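CBIX (Paracoccus pantotrophus, PDB 4CCS) probably inserts ferrous iron into sirohydrochlorin as the terminal chelatase of siroheme biosynthesis in denitrifying bacteria. Local coordinates at residues N4-H10 with T57-F63. Residues are numbered along the deposited sequence; the frame is centred on the assembly and turned at random.
With EDO (1,2-ethanediol), chain D.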
loop_
_atom_site.group_PDB
_atom_site.type_symbol
_atom_site.label_atom_id
_atom_site.label_comp_id
_atom_site.label_asym_id
_atom_site.label_seq_id
_atom_site.Cartn_x
_atom_site.Cartn_y
_atom_site.Cartn_z
ATOM N N ASN A 4 14.245 -4.833 17.417
ATOM C CA ASN A 4 14.261 -3.585 16.637
ATOM C C ASN A 4 13.472 -3.743 15.330
ATOM O O ASN A 4 13.749 -4.667 14.559
ATOM C CB ASN A 4 15.699 -3.146 16.345
ATOM C CG ASN A 4 16.323 -2.219 17.368
ATOM O OD1 ASN A 4 15.668 -1.697 18.279
ATOM N ND2 ASN A 4 17.608 -1.946 17.199
ATOM N N VAL A 5 12.473 -2.868 15.096
ATOM C CA VAL A 5 11.653 -2.902 13.867
ATOM C C VAL A 5 11.597 -1.527 13.193
ATOM O O VAL A 5 11.244 -0.535 13.832
ATOM C CB VAL A 5 10.225 -3.505 14.079
ATOM C CG1 VAL A 5 9.422 -3.540 12.770
ATOM C CG2 VAL A 5 10.293 -4.906 14.692
ATOM N N LEU A 6 11.893 -1.487 11.889
ATOM C CA LEU A 6 11.808 -0.255 11.117
ATOM C C LEU A 6 10.790 -0.417 9.979
ATOM O O LEU A 6 10.937 -1.315 9.156
ATOM C CB LEU A 6 13.217 0.123 10.604
ATOM C CG LEU A 6 13.450 1.530 10.032
ATOM C CD1 LEU A 6 13.039 2.645 11.026
ATOM C CD2 LEU A 6 14.914 1.705 9.652
ATOM N N ILE A 7 9.735 0.416 9.982
ATOM C CA ILE A 7 8.690 0.476 8.939
ATOM C C ILE A 7 9.240 1.476 7.922
ATOM O O ILE A 7 9.473 2.642 8.265
ATOM C CB ILE A 7 7.318 0.935 9.495
ATOM C CG1 ILE A 7 6.865 0.135 10.753
ATOM C CG2 ILE A 7 6.238 0.939 8.404
ATOM C CD1 ILE A 7 6.863 -1.379 10.727
ATOM N N VAL A 8 9.508 1.000 6.702
ATOM C CA VAL A 8 10.175 1.786 5.662
ATOM C C VAL A 8 9.269 2.099 4.480
ATOM O O VAL A 8 8.712 1.191 3.864
ATOM C CB VAL A 8 11.495 1.085 5.223
ATOM C CG1 VAL A 8 12.185 1.836 4.081
ATOM C CG2 VAL A 8 12.451 0.924 6.406
ATOM N N ALA A 9 9.161 3.386 4.144
ATOM C CA ALA A 9 8.418 3.829 2.971
ATOM C C ALA A 9 9.382 4.220 1.850
ATOM O O ALA A 9 10.505 4.683 2.120
ATOM C CB ALA A 9 7.557 5.023 3.322
ATOM N N HIS A 10 8.933 4.064 0.595
ATOM C CA HIS A 10 9.667 4.548 -0.576
ATOM C C HIS A 10 9.676 6.071 -0.481
ATOM O O HIS A 10 8.693 6.661 -0.039
ATOM C CB HIS A 10 8.929 4.190 -1.882
ATOM C CG HIS A 10 9.396 2.921 -2.506
ATOM N ND1 HIS A 10 10.738 2.673 -2.724
ATOM C CD2 HIS A 10 8.678 1.865 -2.945
ATOM C CE1 HIS A 10 10.793 1.464 -3.260
ATOM N NE2 HIS A 10 9.575 0.947 -3.419
ATOM N N THR A 57 17.848 -5.959 13.251
ATOM C CA THR A 57 16.631 -5.178 12.981
ATOM C C THR A 57 15.776 -5.878 11.916
ATOM O O THR A 57 16.322 -6.425 10.954
ATOM C CB THR A 57 16.985 -3.713 12.574
ATOM O OG1 THR A 57 17.801 -3.111 13.582
ATOM C CG2 THR A 57 15.751 -2.832 12.350
ATOM N N LEU A 58 14.443 -5.855 12.094
ATOM C CA LEU A 58 13.494 -6.371 11.104
ATOM C C LEU A 58 12.975 -5.159 10.310
ATOM O O LEU A 58 12.677 -4.126 10.898
ATOM C CB LEU A 58 12.303 -7.106 11.753
ATOM C CG LEU A 58 12.576 -8.331 12.656
ATOM C CD1 LEU A 58 11.278 -9.051 12.958
ATOM C CD2 LEU A 58 13.527 -9.312 12.005
ATOM N N ILE A 59 12.881 -5.284 8.988
ATOM C CA ILE A 59 12.394 -4.216 8.112
ATOM C C ILE A 59 11.015 -4.579 7.562
ATOM O O ILE A 59 10.889 -5.607 6.891
ATOM C CB ILE A 59 13.415 -3.927 6.956
ATOM C CG1 ILE A 59 14.875 -3.663 7.474
ATOM C CG2 ILE A 59 12.927 -2.802 6.032
ATOM C CD1 ILE A 59 15.090 -2.461 8.523
ATOM N N TYR A 60 9.987 -3.748 7.838
ATOM C CA TYR A 60 8.662 -3.950 7.239
ATOM C C TYR A 60 8.550 -2.912 6.097
ATOM O O TYR A 60 8.343 -1.728 6.368
ATOM C CB TYR A 60 7.501 -3.810 8.238
ATOM C CG TYR A 60 6.144 -4.106 7.623
ATOM C CD1 TYR A 60 5.397 -3.100 7.012
ATOM C CD2 TYR A 60 5.607 -5.392 7.652
ATOM C CE1 TYR A 60 4.157 -3.370 6.431
ATOM C CE2 TYR A 60 4.362 -5.670 7.085
ATOM C CZ TYR A 60 3.646 -4.656 6.463
ATOM O OH TYR A 60 2.408 -4.920 5.926
ATOM N N PRO A 61 8.722 -3.348 4.842
ATOM C CA PRO A 61 8.656 -2.409 3.717
ATOM C C PRO A 61 7.222 -2.106 3.273
ATOM O O PRO A 61 6.447 -3.024 2.983
ATOM C CB PRO A 61 9.476 -3.098 2.621
ATOM C CG PRO A 61 9.465 -4.569 2.965
ATOM C CD PRO A 61 8.972 -4.736 4.384
ATOM N N LEU A 62 6.874 -0.809 3.181
ATOM C CA LEU A 62 5.554 -0.389 2.681
ATOM C C LEU A 62 5.543 -0.406 1.137
ATOM O O LEU A 62 5.205 0.592 0.498
ATOM C CB LEU A 62 5.183 1.011 3.215
ATOM C CG LEU A 62 4.878 1.146 4.710
ATOM C CD1 LEU A 62 4.623 2.613 5.072
ATOM C CD2 LEU A 62 3.655 0.315 5.112
ATOM N N PHE A 63 5.974 -1.521 0.541
ATOM C CA PHE A 63 6.045 -1.663 -0.918
ATOM C C PHE A 63 4.865 -2.505 -1.401
ATOM O O PHE A 63 4.314 -3.270 -0.609
ATOM C CB PHE A 63 7.394 -2.264 -1.353
ATOM C CG PHE A 63 8.660 -1.601 -0.829
ATOM C CD1 PHE A 63 8.630 -0.312 -0.297
ATOM C CD2 PHE A 63 9.893 -2.244 -0.929
ATOM C CE1 PHE A 63 9.801 0.301 0.175
ATOM C CE2 PHE A 63 11.061 -1.635 -0.451
ATOM C CZ PHE A 63 11.008 -0.366 0.093
HETATM C C1 EDO D . 13.096 6.738 -3.497
HETATM O O1 EDO D . 13.481 7.351 -2.265
HETATM C C2 EDO D . 13.236 5.226 -3.372
HETATM O O2 EDO D . 12.462 4.787 -2.264
HETATM O O HOH W 1 6.219 3.210 0.416
#
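Thr-57 lies beside Asn-4 in two neighbouring parallel strands, 57-61 and 4-9, of the N-terminal of the two four-stranded sheets, each with the strand order 2-1-3-4, in this chelatase-like chain. Its OG1 approaches CB of Asn-4 at 3.5 Å but bonds to Asp-54, which suits a small polar residue here. Leu-58 donates its N-H to Asn-4 O and accepts from Leu-6 N, so both its backbone polar atoms serve the same neighbour, while its apolar side chain suits the face it shares with Val-5. Ile-59 lies on the face that also carries Leu-6 and Val-8: CD1 rests 3.8 Å from Leu-6 CB and CG2 equally near Val-8 CG2, a beta-branched side chain whose outer part also touches Leu-74 and Leu-78 of helix 68-80. Tyr-60 repeats the double backbone link, to Leu-6 O and Val-8 N. With its CG anti to the backbone N (chi1 -176°), it packs against Ile-219 and Ser-222 of helix 215-226 and its OH hydrogen-bonds Asp-95, while Ile-7 CD1 packs 3.5 Å from its CB. Pro-61 falls where the pattern needs no N-H toward strand 4-9. Leu-62 closes the ladder with a nearly straight bond, N to Val-8 O at 2.8 Å, then centres an inverse gamma turn; its branched end offers carbon to both Ile-7 and Ala-9. A water joins its O to His-10 N. Phe-63, one face covered by Pro-61 CB, sets the other against the His-10 imidazole, two flat rings suited to an offset stack (centroids 3.9 Å apart, planes at 12°). At the imidazole edge, near its plane, His-10 ND1 hydrogen-bonds O2 of an ethanediol, probably from the crystallisation liquor, at 2.8 Å.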